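PDB 3KEZ: putative sugar binding protein from Bacteroides vulgatus ATCC 8482, which probably binds sugars at the outer membrane as a calcium-containing member of the SusD family of nutrient-binding proteins. Local coordinates for residues T15-N18 / D22-F25; G65-F70 / S79-Y84; K116-A121 / K190-R195; A126-T131 / S203-Y208; G210-A215 / A348-D353. All blocks are in the same frame, centred on the assembly; numbering follows the deposited sequence.

Overall arrangement
The centre of contact 4 lies about 9 Å from the centre of the chain, and the contact is wholly buried: an aromatic packing of helix 109-134 on helix 195-209. Contact 3, also buried, uses the same helix 109-134 further out, where a glutamine and an alanine meet the loop that leads into helix 195-209, the glutamine's amide bonded to other partners. Contact 2 is buried but slight, a rim-to-rim meeting of a tyrosine and a histidine; it touches contact 4 where Trp82 packs on Leu130. Contact 1, peripheral and partly buried, sets a carboxylate-to-backbone bond beside apolar packing. Contact 5 is a surface pairing with a bridging water, joined to contact 4 through the turn after helix 195-209.

Contact 1. Residues T15-N18 / D22-F25; sequences TSIN and DIEF
At the start of helix 20-34 the N-terminal loop packs against the first turn: Asp22, in that turn, catches the backbone of Asn18 just upstream. The backbone N of Asn18 donates to OD2 of Asp22 at 2.9 Å, with an N-H...O angle of 162°. That N-H reaches the oxygen on its anti side, 24° out of the carboxylate plane. Asp22 CG stands anti to its own carbonyl carbon (chi1 -62°), which turns the carboxylate back to the loop. OD2 takes a second bond from the backbone N of Val19, and two grips on one oxygen restrict the rotation of the group. Such a carboxylate, folded back on the N-H groups ahead of it, ties the lead-in loop to the helix, near the N-terminus of the mainly helical SusD-like fold.

Beside the polar link, Ile17 and Ile23 cross at about a right angle, and CG2 of Ile17 presses on CD1 of Ile23 at 3.5 Å, tighter than usual for two carbons. The other branch of Ile17 runs alongside Asp22, its CD1 3.8 Å from the aspartate CB. Leu94 of helix 80-96 and Leu102 also touch Ile17, while Ile23 reaches Ile95 and Leu115.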
# COMPACT_ATOMS: atom_id res chain seq x y z
N THR A 15 -10.98 18.29 28.01
CA THR A 15 -10.79 17.65 26.72
C THR A 15 -9.56 16.72 26.76
O THR A 15 -8.85 16.64 27.77
CB THR A 15 -10.62 18.71 25.58
OG1 THR A 15 -9.42 19.46 25.79
CG2 THR A 15 -11.84 19.65 25.51
N SER A 16 -9.31 16.04 25.65
CA SER A 16 -8.32 14.97 25.64
C SER A 16 -6.88 15.39 25.33
O SER A 16 -5.97 14.61 25.57
CB SER A 16 -8.76 13.87 24.69
OG SER A 16 -8.82 14.37 23.39
N ILE A 17 -6.65 16.59 24.78
CA ILE A 17 -5.29 17.01 24.48
C ILE A 17 -4.98 18.26 25.31
O ILE A 17 -5.63 19.29 25.15
CB ILE A 17 -5.10 17.29 22.96
CG1 ILE A 17 -5.58 16.10 22.12
CG2 ILE A 17 -3.64 17.65 22.62
CD1 ILE A 17 -4.71 14.90 22.15
N ASN A 18 -4.04 18.12 26.23
CA ASN A 18 -3.56 19.20 27.05
C ASN A 18 -2.05 19.41 26.95
O ASN A 18 -1.58 20.53 27.10
CB ASN A 18 -3.93 18.90 28.50
CG ASN A 18 -5.42 19.00 28.74
OD1 ASN A 18 -6.03 18.10 29.32
ND2 ASN A 18 -6.02 20.11 28.32
N ASP A 22 0.03 13.78 25.15
CA ASP A 22 -1.30 13.37 24.71
C ASP A 22 -1.34 13.14 23.20
O ASP A 22 -2.10 12.27 22.70
CB ASP A 22 -2.37 14.38 25.13
CG ASP A 22 -2.48 14.54 26.65
OD1 ASP A 22 -2.43 13.50 27.38
OD2 ASP A 22 -2.64 15.70 27.11
N ILE A 23 -0.56 13.94 22.46
CA ILE A 23 -0.46 13.76 21.03
C ILE A 23 0.23 12.44 20.78
O ILE A 23 -0.21 11.67 19.94
CB ILE A 23 0.35 14.84 20.30
CG1 ILE A 23 -0.25 16.24 20.57
CG2 ILE A 23 0.38 14.49 18.78
CD1 ILE A 23 -1.65 16.38 20.06
N GLU A 24 1.30 12.16 21.53
CA GLU A 24 2.05 10.91 21.36
C GLU A 24 1.15 9.72 21.67
O GLU A 24 1.17 8.71 20.97
CB GLU A 24 3.30 10.89 22.24
CG GLU A 24 4.27 9.81 21.82
N PHE A 25 0.33 9.85 22.71
CA PHE A 25 -0.64 8.83 23.08
C PHE A 25 -1.66 8.60 21.98
O PHE A 25 -2.00 7.46 21.65
CB PHE A 25 -1.38 9.25 24.36
CG PHE A 25 -2.44 8.28 24.78
CD1 PHE A 25 -2.11 7.14 25.50
CD2 PHE A 25 -3.77 8.49 24.44
CE1 PHE A 25 -3.08 6.24 25.88
CE2 PHE A 25 -4.74 7.59 24.80
CZ PHE A 25 -4.40 6.46 25.53

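Contact 2. Residues G65-F70 / S79-Y84; sequences GNYYRF and SSHWSY
Aromatic contact is all that joins these segments: the hydroxyl end of Tyr67 meets the imidazole of His81. In both residues CG is anti to the carbonyl carbon (chi1 -59° and -47°), which sends the side chains toward each other from opposite directions. The rings meet rim to rim, their centroids 5.9 Å apart and their planes inclined at 57°, so neither ring lies over the other. The nearest approach is Tyr67 OH to CE1 of His81, 3.2 Å, with the oxygen near the plane of the imidazole. Behind it, CE2 of Tyr67 stands 3.8 Å from NE2 of His81.

The CA atoms of Tyr67 and His81 are 12.6 Å from each other, and the side chains span that distance, joining short helix 65-68 to the N-terminal end of helix 80-96 in the mainly helical SusD-like fold. Phe70, at positive phi, ends helix 65-68 with a Schellman motif.

No hydrogen bond crosses between the two segments. Ser79 O accepts from the backbone N of Ser83, and Ser80 OG bonds to Arg43. Around the aromatic pair, Phe72 packs edge-to-face with Tyr67, Tyr47 and Val50 of helix 43-50 also touch Tyr67, and Leu44 and Leu440 lie against His81.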
# COMPACT_ATOMS: atom_id res chain seq x y z
N GLY A 65 -11.23 -14.96 -0.87
CA GLY A 65 -12.06 -15.53 -1.92
C GLY A 65 -13.03 -14.53 -2.52
O GLY A 65 -13.02 -14.32 -3.73
N ASN A 66 -13.82 -13.86 -1.66
CA ASN A 66 -14.85 -12.92 -2.14
C ASN A 66 -14.25 -11.66 -2.81
O ASN A 66 -14.85 -11.10 -3.75
CB ASN A 66 -15.77 -12.51 -1.02
CG ASN A 66 -16.77 -13.60 -0.65
OD1 ASN A 66 -17.15 -14.46 -1.45
ND2 ASN A 66 -17.18 -13.57 0.60
N TYR A 67 -13.06 -11.25 -2.38
CA TYR A 67 -12.33 -10.17 -3.09
C TYR A 67 -11.85 -10.61 -4.48
O TYR A 67 -12.08 -9.91 -5.46
CB TYR A 67 -11.13 -9.69 -2.27
CG TYR A 67 -11.55 -9.17 -0.92
CD1 TYR A 67 -11.74 -10.04 0.16
CD2 TYR A 67 -11.82 -7.83 -0.73
CE1 TYR A 67 -12.12 -9.54 1.43
CE2 TYR A 67 -12.20 -7.33 0.51
CZ TYR A 67 -12.35 -8.19 1.57
OH TYR A 67 -12.76 -7.65 2.77
N TYR A 68 -11.16 -11.76 -4.54
CA TYR A 68 -10.67 -12.36 -5.82
C TYR A 68 -11.82 -12.60 -6.82
O TYR A 68 -11.69 -12.33 -8.03
CB TYR A 68 -9.91 -13.67 -5.54
CG TYR A 68 -9.71 -14.57 -6.72
CD1 TYR A 68 -8.89 -14.20 -7.76
CD2 TYR A 68 -10.36 -15.81 -6.81
CE1 TYR A 68 -8.72 -15.01 -8.88
CE2 TYR A 68 -10.19 -16.63 -7.92
CZ TYR A 68 -9.39 -16.22 -8.96
OH TYR A 68 -9.21 -17.03 -10.07
N ARG A 69 -12.95 -13.10 -6.32
CA ARG A 69 -14.08 -13.45 -7.16
C ARG A 69 -15.00 -12.26 -7.47
O ARG A 69 -15.99 -12.43 -8.22
CB ARG A 69 -14.90 -14.59 -6.53
CG ARG A 69 -14.20 -15.92 -6.52
CD ARG A 69 -14.99 -17.05 -5.90
NE ARG A 69 -16.32 -17.17 -6.48
CZ ARG A 69 -17.47 -17.23 -5.81
NH1 ARG A 69 -17.52 -17.20 -4.48
NH2 ARG A 69 -18.62 -17.32 -6.49
N PHE A 70 -14.70 -11.10 -6.90
CA PHE A 70 -15.58 -9.95 -6.92
C PHE A 70 -17.01 -10.36 -6.58
O PHE A 70 -17.94 -10.09 -7.34
CB PHE A 70 -15.54 -9.28 -8.30
CG PHE A 70 -14.20 -8.79 -8.65
CD1 PHE A 70 -13.75 -7.57 -8.16
CD2 PHE A 70 -13.34 -9.56 -9.44
CE1 PHE A 70 -12.50 -7.11 -8.49
CE2 PHE A 70 -12.09 -9.11 -9.75
CZ PHE A 70 -11.67 -7.88 -9.29
N SER A 79 -17.22 -3.95 5.92
CA SER A 79 -17.23 -2.60 6.48
C SER A 79 -15.93 -2.12 7.10
O SER A 79 -15.81 -0.95 7.40
CB SER A 79 -18.35 -2.43 7.52
OG SER A 79 -18.12 -3.28 8.62
N SER A 80 -14.95 -3.01 7.30
CA SER A 80 -13.72 -2.72 8.03
C SER A 80 -12.84 -1.66 7.37
O SER A 80 -12.26 -0.85 8.06
CB SER A 80 -12.88 -4.00 8.17
OG SER A 80 -12.90 -4.75 6.94
N HIS A 81 -12.74 -1.70 6.05
CA HIS A 81 -11.91 -0.74 5.33
C HIS A 81 -12.43 0.64 5.68
O HIS A 81 -11.66 1.50 6.06
CB HIS A 81 -11.98 -0.94 3.82
CG HIS A 81 -11.81 -2.37 3.37
ND1 HIS A 81 -12.81 -3.32 3.50
CD2 HIS A 81 -10.78 -2.98 2.76
CE1 HIS A 81 -12.38 -4.47 3.00
NE2 HIS A 81 -11.15 -4.29 2.54
N TRP A 82 -13.73 0.83 5.53
CA TRP A 82 -14.39 2.10 5.82
C TRP A 82 -14.21 2.57 7.28
O TRP A 82 -13.68 3.69 7.54
CB TRP A 82 -15.87 1.92 5.45
CG TRP A 82 -16.69 3.15 5.51
CD1 TRP A 82 -17.38 3.62 6.57
CD2 TRP A 82 -16.93 4.07 4.42
NE1 TRP A 82 -18.04 4.79 6.23
CE2 TRP A 82 -17.77 5.08 4.91
CE3 TRP A 82 -16.48 4.15 3.09
CZ2 TRP A 82 -18.21 6.16 4.11
CZ3 TRP A 82 -16.93 5.20 2.30
CH2 TRP A 82 -17.78 6.20 2.82
N SER A 83 -14.60 1.69 8.22
CA SER A 83 -14.59 2.01 9.65
C SER A 83 -13.19 2.26 10.19
O SER A 83 -12.98 3.23 10.89
CB SER A 83 -15.34 0.96 10.50
OG SER A 83 -15.14 -0.38 10.06
N TYR A 84 -12.22 1.40 9.81
CA TYR A 84 -10.87 1.54 10.30
C TYR A 84 -10.20 2.82 9.77
O TYR A 84 -9.60 3.58 10.54
CB TYR A 84 -10.03 0.30 9.98
CG TYR A 84 -10.14 -0.77 11.03
CD1 TYR A 84 -11.29 -1.51 11.16
CD2 TYR A 84 -9.07 -1.03 11.92
CE1 TYR A 84 -11.43 -2.47 12.15
CE2 TYR A 84 -9.20 -2.00 12.94
CZ TYR A 84 -10.38 -2.73 13.02
OH TYR A 84 -10.56 -3.70 14.00

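Contact 3. Residues K116-A121 / K190-R195; sequences KGQALA and KGKVNR
Apolar packing comes first: CB of Ala121, on helix 109-134, meets CG1 of Val193 at 3.8 Å. Val193 CG1 lies opposite the backbone N across the CA-CB bond (chi1 177°), an orientation that sets this methyl against the alanine. Ser180 and Leu184 also touch Ala121.

Van der Waals contact between Gln118 and the loop is the second kind. Gln118 reaches out from the helix as an extended chain, and its CG rests 3.6 Å from the carbonyl O of Val193, a carbon-to-oxygen touch. Further along, OE1 of Gln118 lies 3.9 Å from CD of Lys192, the two side chains crossing at a slant, so the lysine offers its aliphatic stem to the amide.

True hydrogen bonds of the amide lead elsewhere. NE2 of Gln118 bonds to OD2 of Asp114 one helical turn back, and OE1 bonds to the hydroxyl of Tyr31 in helix 20-34. That same hydroxyl is bonded to the backbone N of Val193. Replacing Gln118 by a leucine would probably leave the Asp114 carboxylate and the Tyr31 hydroxyl each without one mate, and set the hydroxyl freer to turn against the loop.

Just beyond, Asn194 is the N-cap of helix 195-209, its OD1 bonded to Ala197 N. In the mainly helical SusD-like fold, the loop entering that helix thus packs on helix 109-134 with Tyr31 between them. The chemistry implies that methyl and carbon contacts hold the two together directly, while the Tyr31 hydroxyl is the polar link between the buried amide and the loop.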
# COMPACT_ATOMS: atom_id res chain seq x y z
N LYS A 116 3.10 16.32 14.38
CA LYS A 116 2.09 16.87 13.49
C LYS A 116 2.24 16.29 12.08
O LYS A 116 1.25 15.97 11.43
CB LYS A 116 2.20 18.40 13.47
CG LYS A 116 1.25 19.14 12.51
CD LYS A 116 1.49 20.70 12.58
CE LYS A 116 0.70 21.42 11.49
NZ LYS A 116 0.81 22.90 11.57
N GLY A 117 3.47 16.19 11.60
CA GLY A 117 3.73 15.56 10.30
C GLY A 117 3.27 14.13 10.20
O GLY A 117 2.75 13.68 9.18
N GLN A 118 3.46 13.37 11.27
CA GLN A 118 2.96 11.99 11.28
C GLN A 118 1.44 11.93 11.09
O GLN A 118 0.94 11.17 10.26
CB GLN A 118 3.40 11.25 12.55
CG GLN A 118 4.90 11.01 12.66
CD GLN A 118 5.22 10.19 13.90
OE1 GLN A 118 4.52 9.23 14.18
NE2 GLN A 118 6.26 10.56 14.63
N ALA A 119 0.73 12.79 11.80
CA ALA A 119 -0.74 12.88 11.72
C ALA A 119 -1.22 13.27 10.32
O ALA A 119 -2.19 12.68 9.80
CB ALA A 119 -1.26 13.86 12.74
N LEU A 120 -0.55 14.24 9.71
CA LEU A 120 -0.82 14.67 8.34
C LEU A 120 -0.56 13.54 7.31
O LEU A 120 -1.40 13.29 6.47
CB LEU A 120 0.01 15.90 7.97
CG LEU A 120 -0.52 17.21 8.56
CD1 LEU A 120 0.50 18.32 8.49
CD2 LEU A 120 -1.82 17.60 7.82
N ALA A 121 0.60 12.89 7.39
CA ALA A 121 0.92 11.80 6.49
C ALA A 121 -0.08 10.65 6.58
O ALA A 121 -0.56 10.14 5.57
CB ALA A 121 2.37 11.31 6.71
N LYS A 190 11.29 3.61 13.92
CA LYS A 190 10.87 2.22 13.79
C LYS A 190 9.38 2.10 13.99
O LYS A 190 8.86 2.47 15.06
CB LYS A 190 11.56 1.42 14.91
CG LYS A 190 11.22 -0.03 14.98
CD LYS A 190 11.81 -0.78 13.84
CE LYS A 190 11.65 -2.27 14.05
NZ LYS A 190 12.35 -2.99 12.95
N GLY A 191 8.68 1.56 13.00
CA GLY A 191 7.23 1.41 13.13
C GLY A 191 6.46 2.71 13.02
O GLY A 191 5.24 2.72 13.23
N LYS A 192 7.13 3.80 12.63
CA LYS A 192 6.44 5.10 12.45
C LYS A 192 6.72 5.70 11.07
O LYS A 192 7.72 5.36 10.43
CB LYS A 192 6.84 6.06 13.57
CG LYS A 192 6.44 5.53 14.96
CD LYS A 192 6.68 6.54 16.07
CE LYS A 192 6.38 5.92 17.44
NZ LYS A 192 5.27 4.95 17.32
N VAL A 193 5.85 6.60 10.61
CA VAL A 193 6.08 7.32 9.33
C VAL A 193 7.12 8.38 9.49
O VAL A 193 7.10 9.12 10.49
CB VAL A 193 4.77 7.94 8.80
CG1 VAL A 193 5.02 8.73 7.55
CG2 VAL A 193 3.81 6.82 8.57
N ASN A 194 8.05 8.43 8.54
CA ASN A 194 9.06 9.52 8.49
C ASN A 194 9.06 10.28 7.16
O ASN A 194 8.21 10.03 6.30
CB ASN A 194 10.47 9.05 8.95
CG ASN A 194 11.20 8.30 7.90
OD1 ASN A 194 10.74 8.23 6.78
ND2 ASN A 194 12.38 7.75 8.25
N ARG A 195 9.95 11.26 7.01
CA ARG A 195 9.88 12.11 5.82
C ARG A 195 9.95 11.30 4.50
O ARG A 195 9.19 11.56 3.54
CB ARG A 195 10.97 13.17 5.84
CG ARG A 195 10.80 14.21 4.74
CD ARG A 195 11.90 15.28 4.82
NE ARG A 195 11.97 15.84 6.15
CZ ARG A 195 13.06 16.40 6.68
NH1 ARG A 195 14.19 16.50 5.99
NH2 ARG A 195 13.02 16.86 7.93

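Contact 4. Residues A126-T131 / S203-Y208; sequences ALFDLT and SRVYLY
Phe128 reaches from helix 109-134 to helix 195-209, and three residues of helix 195-209 meet its ring. CG2 of Val205 sits over one face, 3.8 Å from the ring centroid and almost on the ring normal, a CH-pi contact. The ring's CZ points into the face of Tyr208, giving a T-shaped (edge-to-face) pair with planes at 72° and centroids 4.9 Å apart. Arg204 crosses the phenyl at about a right angle, its CD 4.0 Å from CE2 of Phe128. With CG swung anti to the backbone N (chi1 178°), the phenyl is carried across to the other helix.

Such interlocking belongs to the mainly helical SusD-like fold; here the axes of segments 126-131 and 203-208 approach to 12.0 Å, at 32°, a separation bridged by the large side chains. An alanine in place of Phe128 is likely to open a gap between the helices and leave the Tyr208 face and the Val205 methyl without their partner.

Further out, polar bonds fix the surrounding residues. Arg204 NE makes a salt bridge to Glu339 in helix 337-350, and Tyr208 OH bonds to Arg132, which also pairs with Asp129. Tyr170 of helix 166-183 touches both Phe128 and Tyr208.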
# COMPACT_ATOMS: atom_id res chain seq x y z
N ALA A 126 -4.61 7.48 4.70
CA ALA A 126 -5.91 6.85 4.97
C ALA A 126 -6.97 7.32 3.96
O ALA A 126 -7.77 6.51 3.46
CB ALA A 126 -6.36 7.11 6.42
N LEU A 127 -6.98 8.63 3.66
CA LEU A 127 -7.95 9.14 2.69
C LEU A 127 -7.60 8.62 1.28
O LEU A 127 -8.50 8.30 0.51
CB LEU A 127 -8.06 10.67 2.72
CG LEU A 127 -9.05 11.37 1.74
CD1 LEU A 127 -10.43 10.80 1.91
CD2 LEU A 127 -9.02 12.90 1.98
N PHE A 128 -6.32 8.47 0.96
CA PHE A 128 -5.91 7.87 -0.33
C PHE A 128 -6.45 6.44 -0.44
O PHE A 128 -7.04 6.07 -1.47
CB PHE A 128 -4.39 7.92 -0.50
CG PHE A 128 -3.89 7.29 -1.78
CD1 PHE A 128 -4.26 7.78 -3.02
CD2 PHE A 128 -2.97 6.23 -1.74
CE1 PHE A 128 -3.73 7.23 -4.19
CE2 PHE A 128 -2.49 5.67 -2.89
CZ PHE A 128 -2.83 6.18 -4.11
N ASP A 129 -6.32 5.64 0.62
CA ASP A 129 -6.84 4.29 0.58
C ASP A 129 -8.36 4.27 0.43
O ASP A 129 -8.90 3.50 -0.36
CB ASP A 129 -6.36 3.45 1.79
CG ASP A 129 -5.05 2.76 1.52
OD1 ASP A 129 -4.95 2.18 0.42
OD2 ASP A 129 -4.11 2.80 2.37
N LEU A 130 -9.07 5.13 1.15
CA LEU A 130 -10.52 5.18 0.99
C LEU A 130 -10.84 5.55 -0.47
O LEU A 130 -11.73 4.99 -1.06
CB LEU A 130 -11.20 6.16 1.96
CG LEU A 130 -11.39 5.76 3.43
CD1 LEU A 130 -11.68 7.00 4.28
CD2 LEU A 130 -12.53 4.77 3.57
N THR A 131 -10.10 6.49 -1.03
CA THR A 131 -10.44 7.00 -2.36
C THR A 131 -10.19 5.97 -3.44
O THR A 131 -10.99 5.80 -4.33
CB THR A 131 -9.67 8.32 -2.60
OG1 THR A 131 -10.03 9.28 -1.60
CG2 THR A 131 -9.98 8.90 -4.01
N SER A 203 4.77 10.55 -3.96
CA SER A 203 5.13 10.25 -5.34
C SER A 203 4.18 9.28 -6.00
O SER A 203 3.84 9.44 -7.16
CB SER A 203 6.62 9.78 -5.48
OG SER A 203 6.81 8.41 -5.13
N ARG A 204 3.74 8.28 -5.26
CA ARG A 204 2.73 7.35 -5.77
C ARG A 204 1.44 8.09 -6.06
O ARG A 204 0.81 7.91 -7.12
CB ARG A 204 2.50 6.20 -4.76
CG ARG A 204 1.60 5.08 -5.34
CD ARG A 204 0.98 4.25 -4.26
NE ARG A 204 1.95 3.67 -3.37
CZ ARG A 204 1.64 3.11 -2.20
NH1 ARG A 204 0.39 3.09 -1.78
NH2 ARG A 204 2.57 2.60 -1.43
N VAL A 205 1.02 8.94 -5.11
CA VAL A 205 -0.25 9.64 -5.26
C VAL A 205 -0.18 10.54 -6.51
O VAL A 205 -1.10 10.51 -7.31
CB VAL A 205 -0.61 10.45 -4.03
CG1 VAL A 205 -1.90 11.30 -4.30
CG2 VAL A 205 -0.83 9.54 -2.80
N TYR A 206 0.93 11.23 -6.72
CA TYR A 206 1.11 12.00 -7.95
C TYR A 206 1.03 11.16 -9.23
O TYR A 206 0.51 11.63 -10.26
CB TYR A 206 2.41 12.80 -7.90
CG TYR A 206 2.41 14.05 -6.99
CD1 TYR A 206 1.43 15.02 -7.10
CD2 TYR A 206 3.50 14.32 -6.16
CE1 TYR A 206 1.46 16.17 -6.35
CE2 TYR A 206 3.56 15.51 -5.40
CZ TYR A 206 2.54 16.42 -5.52
OH TYR A 206 2.55 17.56 -4.83
N LEU A 207 1.57 9.93 -9.21
CA LEU A 207 1.48 9.06 -10.41
C LEU A 207 0.04 8.76 -10.70
O LEU A 207 -0.42 8.84 -11.86
CB LEU A 207 2.25 7.74 -10.22
CG LEU A 207 3.76 7.80 -10.12
CD1 LEU A 207 4.37 6.46 -9.75
CD2 LEU A 207 4.27 8.32 -11.45
N TYR A 208 -0.71 8.39 -9.67
CA TYR A 208 -2.17 8.07 -9.86
C TYR A 208 -2.96 9.22 -10.44
O TYR A 208 -3.92 9.01 -11.17
CB TYR A 208 -2.86 7.71 -8.54
CG TYR A 208 -2.68 6.30 -8.02
CD1 TYR A 208 -1.44 5.75 -7.87
CD2 TYR A 208 -3.77 5.54 -7.66
CE1 TYR A 208 -1.28 4.49 -7.37
CE2 TYR A 208 -3.61 4.25 -7.16
CZ TYR A 208 -2.36 3.74 -7.00
OH TYR A 208 -2.17 2.48 -6.46

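Contact 5. Residues G210-A215 / A348-D353; sequences GEYNEA and AVQTGD
Both Tyr212 and Gln350 (chi1 -62° in the glutamine) carry CG anti to the carbonyl carbon, and Gln350 then bends at chi2 (-76°), which brings NE2 toward the hydroxyl end of the tyrosine ring. CB of Gln350 lies above the ring centre of Tyr212, 3.5 Å from the centroid, as a CH-pi contact. CG continues over the ring, 3.7 Å from CE1 of Tyr212, and the amide is tilted 52° to the ring plane, while the opposite face is met, toward its rim, by Gly210 C.

At the polar end a water accepts from both groups, from Tyr212 OH at 2.9 Å and from Gln350 NE2 at 3.0 Å, bridging the two side chains.

Beside this pair, the methyl CG2 of Thr351 packs 3.6 Å from CB of Tyr212 and comes within 3.2 Å of OD1 of Asn213. Its hydroxyl bonds back to the carbonyl of Ala347, in the last turn of helix 337-350.

The surface arrangement brings together two turns, each linking consecutive helices: a Schellman motif at Gly210 ends helix 195-209, and Glu211 is the N-cap of helix 212-229; another, with Gly352 as C-prime residue, ends helix 337-350 before Asp353 caps helix 354-368, consistent with the TPR-related helical fold of SusD proteins.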
# COMPACT_ATOMS: atom_id res chain seq x y z
N GLY A 210 -1.58 11.44 -12.46
CA GLY A 210 -0.96 11.89 -13.71
C GLY A 210 -0.10 13.12 -13.59
O GLY A 210 0.16 13.78 -14.60
N GLU A 211 0.33 13.46 -12.38
CA GLU A 211 1.23 14.62 -12.16
C GLU A 211 2.68 14.14 -12.14
O GLU A 211 3.31 14.07 -11.09
CB GLU A 211 0.83 15.36 -10.87
CG GLU A 211 -0.59 15.95 -11.05
CD GLU A 211 -0.89 17.19 -10.25
OE1 GLU A 211 -0.47 17.34 -9.08
OE2 GLU A 211 -1.62 18.04 -10.81
N TYR A 212 3.19 13.81 -13.32
CA TYR A 212 4.45 13.10 -13.45
C TYR A 212 5.66 13.88 -13.05
O TYR A 212 6.57 13.30 -12.46
CB TYR A 212 4.62 12.54 -14.85
CG TYR A 212 3.54 11.56 -15.11
CD1 TYR A 212 3.49 10.35 -14.41
CD2 TYR A 212 2.55 11.82 -16.04
CE1 TYR A 212 2.51 9.46 -14.62
CE2 TYR A 212 1.55 10.91 -16.27
CZ TYR A 212 1.53 9.74 -15.57
OH TYR A 212 0.50 8.87 -15.77
N ASN A 213 5.69 15.17 -13.37
CA ASN A 213 6.81 16.01 -12.88
C ASN A 213 6.94 16.01 -11.37
O ASN A 213 8.05 15.95 -10.83
CB ASN A 213 6.70 17.43 -13.37
CG ASN A 213 6.70 17.54 -14.87
OD1 ASN A 213 7.51 16.90 -15.56
ND2 ASN A 213 5.82 18.38 -15.39
N GLU A 214 5.81 16.16 -10.69
CA GLU A 214 5.76 16.20 -9.24
C GLU A 214 6.04 14.78 -8.68
O GLU A 214 6.75 14.64 -7.67
CB GLU A 214 4.37 16.70 -8.80
CG GLU A 214 4.08 18.17 -9.18
CD GLU A 214 3.51 18.39 -10.60
OE1 GLU A 214 3.41 17.45 -11.45
OE2 GLU A 214 3.16 19.57 -10.89
N ALA A 215 5.49 13.74 -9.32
CA ALA A 215 5.83 12.38 -8.94
C ALA A 215 7.37 12.19 -8.97
O ALA A 215 7.96 11.65 -8.04
CB ALA A 215 5.20 11.38 -9.83
N ALA A 348 9.85 9.24 -14.92
CA ALA A 348 10.85 9.55 -15.94
C ALA A 348 10.34 9.17 -17.34
O ALA A 348 10.45 9.97 -18.29
CB ALA A 348 12.18 8.84 -15.64
N VAL A 349 9.78 7.97 -17.46
CA VAL A 349 9.24 7.51 -18.74
C VAL A 349 8.15 8.47 -19.18
O VAL A 349 8.15 8.96 -20.32
CB VAL A 349 8.64 6.10 -18.63
CG1 VAL A 349 7.74 5.79 -19.91
CG2 VAL A 349 9.78 5.07 -18.49
N GLN A 350 7.24 8.77 -18.26
CA GLN A 350 6.08 9.58 -18.57
C GLN A 350 6.43 11.05 -18.86
O GLN A 350 5.65 11.73 -19.49
CB GLN A 350 4.99 9.41 -17.52
CG GLN A 350 4.47 8.01 -17.39
CD GLN A 350 3.51 7.62 -18.53
OE1 GLN A 350 3.83 7.76 -19.69
NE2 GLN A 350 2.34 7.14 -18.18
N THR A 351 7.62 11.51 -18.46
CA THR A 351 8.07 12.86 -18.80
C THR A 351 9.12 12.88 -19.92
O THR A 351 9.68 13.91 -20.24
CB THR A 351 8.63 13.57 -17.57
OG1 THR A 351 9.67 12.78 -16.99
CG2 THR A 351 7.52 13.80 -16.52
N GLY A 352 9.40 11.72 -20.51
CA GLY A 352 10.23 11.65 -21.68
C GLY A 352 11.71 11.65 -21.37
O GLY A 352 12.52 12.05 -22.20
N ASP A 353 12.09 11.27 -20.15
CA ASP A 353 13.53 11.29 -19.77
C ASP A 353 13.98 9.84 -19.70
O ASP A 353 13.93 9.21 -18.65
CB ASP A 353 13.76 12.00 -18.44
CG ASP A 353 15.24 12.22 -18.15
OD1 ASP A 353 16.09 11.55 -18.76
OD2 ASP A 353 15.57 13.05 -17.28
O HOH W 1 1.56 6.24 -15.44